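Local coordinates for protein probable acrylyl-CoA reductase AcuI (Escherichia coli, PDB 1O89) that probably catalyses the NADPH-dependent reduction of acrylyl-CoA to propanoyl-CoA, working as a homodimer of the zinc-containing alcohol dehydrogenase family, at residues L22-L27 with G118-A123; I84-T89 with W109-N114. All blocks are in the same frame, centred on the assembly; numbering follows the deposited sequence.

Interaction 1: residues L22-L27 with G118-A123; sequences LQALLL and GLAEQA
Glu121 grips the backbone of Gln23 twice. Its N donates to Gln23 O at 2.9 Å, while its carboxylate receives Gln23 N at OE1 over 3.1 Å. The second bond is almost straight (170° at the hydrogen) yet reaches OE1 from above the carboxylate plane. Two residues on, Leu25 N donates to Leu119 O at 3.0 Å, and the bonds bracket Ala24 and Ala120, a single antiparallel bridge of the non-hydrogen-bonded kind. Here the CB methyls of Ala24 and Ala120 meet at 3.6 Å. Leu119 centres an inverse gamma turn at one end of this bridge. Beside the bridge the aliphatic part of Gln23 runs alongside Glu121, with CG 3.7 Å from OE2. Leu22 crosses Gln122 obliquely, its CB 4.0 Å from an NE2 that is hydrogen-bonded to Glu43. Were Glu121 replaced by an alanine, Gln23 N would probably be left without its carboxylate acceptor, and Gln23 CG without the group beside it. The strand at 23-28, paired on its other edge with 35-40, is thus joined to residues 119-121, just ahead of strand 122-125, where a side-chain carboxylate stands in for a missing backbone acceptor.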
ATOM      1  N   LEU A  22      10.946  38.317  22.570  1.00 68.04           N
ATOM      2  CA  LEU A  22       9.989  37.884  21.499  1.00 64.47           C
ATOM      3  C   LEU A  22       8.554  37.644  22.009  1.00 63.42           C
ATOM      4  O   LEU A  22       8.347  37.040  23.059  1.00 63.76           O
ATOM      5  CB  LEU A  22      10.503  36.618  20.800  1.00 61.65           C
ATOM      6  CG  LEU A  22      10.618  35.373  21.689  1.00 61.05           C
ATOM      7  CD1 LEU A  22       9.634  34.323  21.262  1.00 57.54           C
ATOM      8  CD2 LEU A  22      12.038  34.820  21.697  1.00 62.91           C
ATOM      9  N   GLN A  23       7.571  38.125  21.252  1.00 62.65           N
ATOM     10  CA  GLN A  23       6.166  37.860  21.529  1.00 61.69           C
ATOM     11  C   GLN A  23       5.798  36.472  21.022  1.00 56.87           C
ATOM     12  O   GLN A  23       6.265  36.031  19.984  1.00 53.52           O
ATOM     13  CB  GLN A  23       5.264  38.893  20.844  1.00 63.34           C
ATOM     14  CG  GLN A  23       5.476  40.319  21.293  1.00 69.96           C
ATOM     15  CD  GLN A  23       4.604  40.709  22.485  1.00 75.58           C
ATOM     16  OE1 GLN A  23       3.415  41.023  22.322  1.00 79.71           O
ATOM     17  NE2 GLN A  23       5.194  40.707  23.678  1.00 77.33           N
ATOM     18  N   ALA A  24       4.910  35.811  21.748  1.00 56.37           N
ATOM     19  CA  ALA A  24       4.520  34.445  21.431  1.00 53.49           C
ATOM     20  C   ALA A  24       3.198  34.110  22.096  1.00 54.55           C
ATOM     21  O   ALA A  24       2.954  34.522  23.233  1.00 57.20           O
ATOM     22  CB  ALA A  24       5.583  33.495  21.910  1.00 52.43           C
ATOM     23  N   LEU A  25       2.340  33.381  21.388  1.00 53.03           N
ATOM     24  CA  LEU A  25       1.196  32.740  22.019  1.00 54.50           C
ATOM     25  C   LEU A  25       1.705  31.477  22.715  1.00 53.25           C
ATOM     26  O   LEU A  25       2.168  30.556  22.059  1.00 50.54           O
ATOM     27  CB  LEU A  25       0.108  32.394  21.004  1.00 54.27           C
ATOM     28  CG  LEU A  25      -1.198  31.877  21.638  1.00 57.68           C
ATOM     29  CD1 LEU A  25      -2.049  33.028  22.118  1.00 62.04           C
ATOM     30  CD2 LEU A  25      -1.981  31.003  20.666  1.00 57.24           C
ATOM     31  N   LEU A  26       1.630  31.477  24.045  1.00 55.23           N
ATOM     32  CA  LEU A  26       2.092  30.379  24.888  1.00 55.79           C
ATOM     33  C   LEU A  26       0.907  29.614  25.491  1.00 58.47           C
ATOM     34  O   LEU A  26      -0.003  30.201  26.069  1.00 60.40           O
ATOM     35  CB  LEU A  26       2.993  30.922  26.012  1.00 57.31           C
ATOM     36  CG  LEU A  26       3.901  29.927  26.753  1.00 57.58           C
ATOM     37  CD1 LEU A  26       5.019  29.446  25.851  1.00 55.85           C
ATOM     38  CD2 LEU A  26       4.490  30.537  28.032  1.00 59.82           C
ATOM     39  N   LEU A  27       0.933  28.295  25.334  1.00 58.51           N
ATOM     40  CA  LEU A  27      -0.056  27.416  25.934  1.00 61.97           C
ATOM     41  C   LEU A  27       0.522  26.855  27.219  1.00 64.32           C
ATOM     42  O   LEU A  27       1.638  26.359  27.231  1.00 62.50           O
ATOM     43  CB  LEU A  27      -0.413  26.277  24.977  1.00 61.07           C
ATOM     44  CG  LEU A  27      -0.933  26.691  23.597  1.00 59.70           C
ATOM     45  CD1 LEU A  27      -1.493  25.482  22.831  1.00 60.30           C
ATOM     46  CD2 LEU A  27      -1.976  27.798  23.719  1.00 61.42           C
ATOM     47  N   GLY A 118       5.366  28.022  15.464  1.00 41.40           N
ATOM     48  CA  GLY A 118       5.253  29.192  14.610  1.00 40.91           C
ATOM     49  C   GLY A 118       4.539  30.398  15.142  1.00 41.80           C
ATOM     50  O   GLY A 118       4.697  31.479  14.591  1.00 42.50           O
ATOM     51  N   LEU A 119       3.753  30.253  16.198  1.00 43.03           N
ATOM     52  CA  LEU A 119       2.964  31.383  16.697  1.00 44.44           C
ATOM     53  C   LEU A 119       3.804  32.218  17.659  1.00 44.81           C
ATOM     54  O   LEU A 119       3.510  32.365  18.840  1.00 45.86           O
ATOM     55  CB  LEU A 119       1.631  30.911  17.306  1.00 46.57           C
ATOM     56  CG  LEU A 119       0.456  30.558  16.350  1.00 49.43           C
ATOM     57  CD1 LEU A 119       0.544  31.184  14.971  1.00 51.07           C
ATOM     58  CD2 LEU A 119       0.385  29.104  16.151  1.00 50.68           C
ATOM     59  N   ALA A 120       4.860  32.790  17.102  1.00 44.08           N
ATOM     60  CA  ALA A 120       5.873  33.497  17.861  1.00 45.09           C
ATOM     61  C   ALA A 120       6.730  34.294  16.885  1.00 45.30           C
ATOM     62  O   ALA A 120       6.815  33.932  15.715  1.00 44.20           O
ATOM     63  CB  ALA A 120       6.728  32.519  18.623  1.00 44.63           C
ATOM     64  N   GLU A 121       7.364  35.362  17.361  1.00 47.12           N
ATOM     65  CA  GLU A 121       8.217  36.190  16.502  1.00 48.92           C
ATOM     66  C   GLU A 121       9.499  35.464  16.121  1.00 48.30           C
ATOM     67  O   GLU A 121      10.135  35.809  15.127  1.00 49.25           O
ATOM     68  CB  GLU A 121       8.566  37.513  17.180  1.00 52.13           C
ATOM     69  CG  GLU A 121       7.356  38.415  17.357  1.00 55.73           C
ATOM     70  CD  GLU A 121       7.666  39.711  18.076  1.00 61.40           C
ATOM     71  OE1 GLU A 121       8.662  39.782  18.831  1.00 63.57           O
ATOM     72  OE2 GLU A 121       6.893  40.662  17.883  1.00 66.58           O
ATOM     73  N   GLN A 122       9.883  34.473  16.916  1.00 47.36           N
ATOM     74  CA  GLN A 122      11.059  33.681  16.606  1.00 47.66           C
ATOM     75  C   GLN A 122      10.818  32.212  16.873  1.00 46.14           C
ATOM     76  O   GLN A 122      10.109  31.862  17.814  1.00 45.82           O
ATOM     77  CB  GLN A 122      12.245  34.141  17.446  1.00 50.65           C
ATOM     78  CG  GLN A 122      12.537  35.642  17.406  1.00 53.23           C
ATOM     79  CD  GLN A 122      13.805  35.971  18.151  1.00 57.63           C
ATOM     80  OE1 GLN A 122      14.686  35.127  18.252  1.00 57.99           O
ATOM     81  NE2 GLN A 122      13.904  37.194  18.683  1.00 61.40           N
ATOM     82  N   ALA A 123      11.414  31.366  16.039  1.00 46.12           N
ATOM     83  CA  ALA A 123      11.446  29.926  16.246  1.00 45.61           C
ATOM     84  C   ALA A 123      12.879  29.424  16.058  1.00 48.27           C
ATOM     85  O   ALA A 123      13.592  29.902  15.185  1.00 49.71           O
ATOM     86  CB  ALA A 123      10.527  29.249  15.272  1.00 44.31           C
TER

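Interaction 2: residues I84-T89 with W109-N114; sequences IDFAGT and WGVGEN
Ile84 lies against the carbonyl of Val111, and this is the tight part of the contact. Its CA approaches Val111 O to 3.3 Å in a CA-H...O contact, with 153° at the hydrogen. The CG2 methyl closes on the same oxygen, also at 3.3 Å. That branch stands beside the backbone N of Ile84 because CG1 takes the position between N and the carbonyl carbon (chi1 64°). The oxygen belongs to a type II beta turn over 110-113, in which Gly110 O accepts from Glu113 N and also from Asn114 N. Gly112 occupies the third position of the turn and faces Ile84; any CB there would run into Ile84 N, which is hydrogen-bonded to Asp64 OD1.

Farther along the strand, Val111 turns CG1 to the edge of the Phe86 ring, 4.1 Å from CE2 and near the ring plane. With CG1 anti to the backbone N (chi1 179°), this branch is carried out to the ring, the two side chains crossing at about a right angle. Leu106 and Trp129 also pack on Val111, and Val53 and Val55 on Phe86.

The looser side is at Glu113, a partly exposed residue. Its aliphatic CG makes the closest approach to Ile84, at 4.0 Å from CG2, while the extended chain takes its carboxylate to a salt bridge with Lys63. Ile84 itself is near the NADP(+) site, about 7 Å from Ser288, side chain to side chain. Since Ile84 and the start of strand 85-93 meet the 109-114 loop here through hydrocarbon, glycine and one carbonyl, their fit probably rests mainly on shape; the conventional polar bonds are made within the turn or to residues such as Lys63 and Asp64.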
ATOM      1  N   ILE A  84       2.147  24.533  13.672  1.00 46.24           N
ATOM      2  CA  ILE A  84       2.909  23.497  12.985  1.00 46.96           C
ATOM      3  C   ILE A  84       3.557  23.982  11.707  1.00 45.99           C
ATOM      4  O   ILE A  84       4.463  23.328  11.205  1.00 47.02           O
ATOM      5  CB  ILE A  84       2.056  22.219  12.703  1.00 49.93           C
ATOM      6  CG1 ILE A  84       0.884  22.505  11.751  1.00 49.82           C
ATOM      7  CG2 ILE A  84       1.563  21.615  14.021  1.00 52.20           C
ATOM      8  CD1 ILE A  84       0.064  21.256  11.410  1.00 52.34           C
ATOM      9  N   ASP A  85       3.084  25.105  11.174  1.00 45.49           N
ATOM     10  CA  ASP A  85       3.677  25.720   9.986  1.00 45.05           C
ATOM     11  C   ASP A  85       4.197  27.121  10.304  1.00 43.65           C
ATOM     12  O   ASP A  85       3.566  27.858  11.056  1.00 43.49           O
ATOM     13  CB  ASP A  85       2.623  25.935   8.899  1.00 46.11           C
ATOM     14  CG  ASP A  85       1.914  24.678   8.483  1.00 47.52           C
ATOM     15  OD1 ASP A  85       2.367  23.541   8.784  1.00 48.05           O
ATOM     16  OD2 ASP A  85       0.859  24.763   7.817  1.00 47.42           O
ATOM     17  N   PHE A  86       5.339  27.490   9.744  1.00 42.96           N
ATOM     18  CA  PHE A  86       5.715  28.896   9.697  1.00 42.33           C
ATOM     19  C   PHE A  86       6.567  29.213   8.481  1.00 42.62           C
ATOM     20  O   PHE A  86       7.116  28.327   7.854  1.00 42.79           O
ATOM     21  CB  PHE A  86       6.404  29.356  11.002  1.00 42.68           C
ATOM     22  CG  PHE A  86       7.759  28.733  11.263  1.00 42.83           C
ATOM     23  CD1 PHE A  86       8.880  29.153  10.577  1.00 43.65           C
ATOM     24  CD2 PHE A  86       7.908  27.759  12.228  1.00 43.18           C
ATOM     25  CE1 PHE A  86      10.124  28.588  10.838  1.00 45.20           C
ATOM     26  CE2 PHE A  86       9.153  27.203  12.495  1.00 43.78           C
ATOM     27  CZ  PHE A  86      10.254  27.620  11.799  1.00 44.64           C
ATOM     28  N   ALA A  87       6.655  30.493   8.154  1.00 42.92           N
ATOM     29  CA  ALA A  87       7.569  30.970   7.127  1.00 44.25           C
ATOM     30  C   ALA A  87       8.075  32.334   7.525  1.00 45.25           C
ATOM     31  O   ALA A  87       7.346  33.119   8.120  1.00 46.00           O
ATOM     32  CB  ALA A  87       6.874  31.038   5.768  1.00 44.53           C
ATOM     33  N   GLY A  88       9.327  32.620   7.198  1.00 46.75           N
ATOM     34  CA  GLY A  88       9.869  33.935   7.437  1.00 48.12           C
ATOM     35  C   GLY A  88      11.302  34.027   6.981  1.00 50.97           C
ATOM     36  O   GLY A  88      11.668  33.443   5.971  1.00 51.73           O
ATOM     37  N   THR A  89      12.100  34.762   7.753  1.00 53.04           N
ATOM     38  CA  THR A  89      13.477  35.134   7.428  1.00 56.83           C
ATOM     39  C   THR A  89      14.444  34.550   8.457  1.00 57.39           C
ATOM     40  O   THR A  89      14.205  34.661   9.654  1.00 56.14           O
ATOM     41  CB  THR A  89      13.584  36.653   7.484  1.00 59.21           C
ATOM     42  OG1 THR A  89      12.992  37.212   6.310  1.00 61.80           O
ATOM     43  CG2 THR A  89      15.009  37.103   7.436  1.00 64.52           C
ATOM     44  N   TRP A 109       7.577  18.066  11.610  1.00 54.91           N
ATOM     45  CA  TRP A 109       8.717  17.683  12.454  1.00 56.25           C
ATOM     46  C   TRP A 109       8.427  17.707  13.959  1.00 56.47           C
ATOM     47  O   TRP A 109       9.329  17.540  14.755  1.00 57.87           O
ATOM     48  CB  TRP A 109       9.964  18.508  12.123  1.00 54.97           C
ATOM     49  CG  TRP A 109      10.491  18.301  10.731  1.00 55.26           C
ATOM     50  CD1 TRP A 109      10.478  19.202   9.718  1.00 54.27           C
ATOM     51  CD2 TRP A 109      11.121  17.130  10.209  1.00 58.90           C
ATOM     52  NE1 TRP A 109      11.052  18.668   8.592  1.00 56.78           N
ATOM     53  CE2 TRP A 109      11.460  17.395   8.866  1.00 59.07           C
ATOM     54  CE3 TRP A 109      11.455  15.884  10.744  1.00 62.08           C
ATOM     55  CZ2 TRP A 109      12.102  16.469   8.061  1.00 62.83           C
ATOM     56  CZ3 TRP A 109      12.086  14.953   9.932  1.00 65.11           C
ATOM     57  CH2 TRP A 109      12.403  15.252   8.610  1.00 65.44           C
ATOM     58  N   GLY A 110       7.155  17.830  14.335  1.00 56.61           N
ATOM     59  CA  GLY A 110       6.749  17.969  15.727  1.00 56.69           C
ATOM     60  C   GLY A 110       6.696  19.433  16.175  1.00 53.62           C
ATOM     61  O   GLY A 110       6.295  19.733  17.303  1.00 53.58           O
ATOM     62  N   VAL A 111       7.098  20.344  15.295  1.00 51.14           N
ATOM     63  CA  VAL A 111       7.053  21.769  15.577  1.00 48.44           C
ATOM     64  C   VAL A 111       5.601  22.188  15.805  1.00 48.80           C
ATOM     65  O   VAL A 111       4.696  21.770  15.085  1.00 49.46           O
ATOM     66  CB  VAL A 111       7.707  22.585  14.432  1.00 46.84           C
ATOM     67  CG1 VAL A 111       7.643  24.069  14.705  1.00 44.14           C
ATOM     68  CG2 VAL A 111       9.169  22.155  14.236  1.00 47.85           C
ATOM     69  N   GLY A 112       5.380  23.024  16.814  1.00 48.75           N
ATOM     70  CA  GLY A 112       4.033  23.356  17.247  1.00 49.45           C
ATOM     71  C   GLY A 112       3.337  22.322  18.116  1.00 52.23           C
ATOM     72  O   GLY A 112       2.246  22.596  18.610  1.00 53.55           O
ATOM     73  N   GLU A 113       3.960  21.163  18.319  1.00 54.18           N
ATOM     74  CA  GLU A 113       3.380  20.078  19.103  1.00 57.82           C
ATOM     75  C   GLU A 113       4.256  19.720  20.303  1.00 58.51           C
ATOM     76  O   GLU A 113       3.819  19.850  21.445  1.00 59.68           O
ATOM     77  CB  GLU A 113       3.157  18.828  18.240  1.00 60.33           C
ATOM     78  CG  GLU A 113       2.282  19.068  17.023  1.00 62.14           C
ATOM     79  CD  GLU A 113       2.098  17.814  16.193  1.00 67.69           C
ATOM     80  OE1 GLU A 113       1.184  17.012  16.505  1.00 74.20           O
ATOM     81  OE2 GLU A 113       2.881  17.618  15.240  1.00 68.33           O
ATOM     82  N   ASN A 114       5.473  19.252  20.047  1.00 57.84           N
ATOM     83  CA  ASN A 114       6.419  18.978  21.122  1.00 59.37           C
ATOM     84  C   ASN A 114       7.697  19.816  21.027  1.00 56.99           C
ATOM     85  O   ASN A 114       8.663  19.585  21.759  1.00 58.28           O
ATOM     86  CB  ASN A 114       6.726  17.475  21.205  1.00 63.16           C
ATOM     87  CG  ASN A 114       7.350  16.923  19.936  1.00 64.04           C
ATOM     88  OD1 ASN A 114       7.927  17.655  19.126  1.00 61.70           O
ATOM     89  ND2 ASN A 114       7.245  15.612  19.765  1.00 68.02           N
TER

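Both contacts are largely buried, and both reach the same mixed sheet, since the strands at 85-93 and 122-125 each pair with 51-59. Interaction 1 lies farther out, about 21 Å from the centre of the chain to its own centre, against about 13 Å for interaction 2. The outer one fastens an N-terminal strand by hydrogen bonds, one of them to a carboxylate, with partly exposed residues at one end; the inner one fits a turn against the start of a strand and the residue before it by nonpolar packing and a CA-H...O contact, close to the cofactor site. Phe86 connects them directly, its CE2 lying 3.7 Å from Ala123 CB and its CB packing on Gly118 CA.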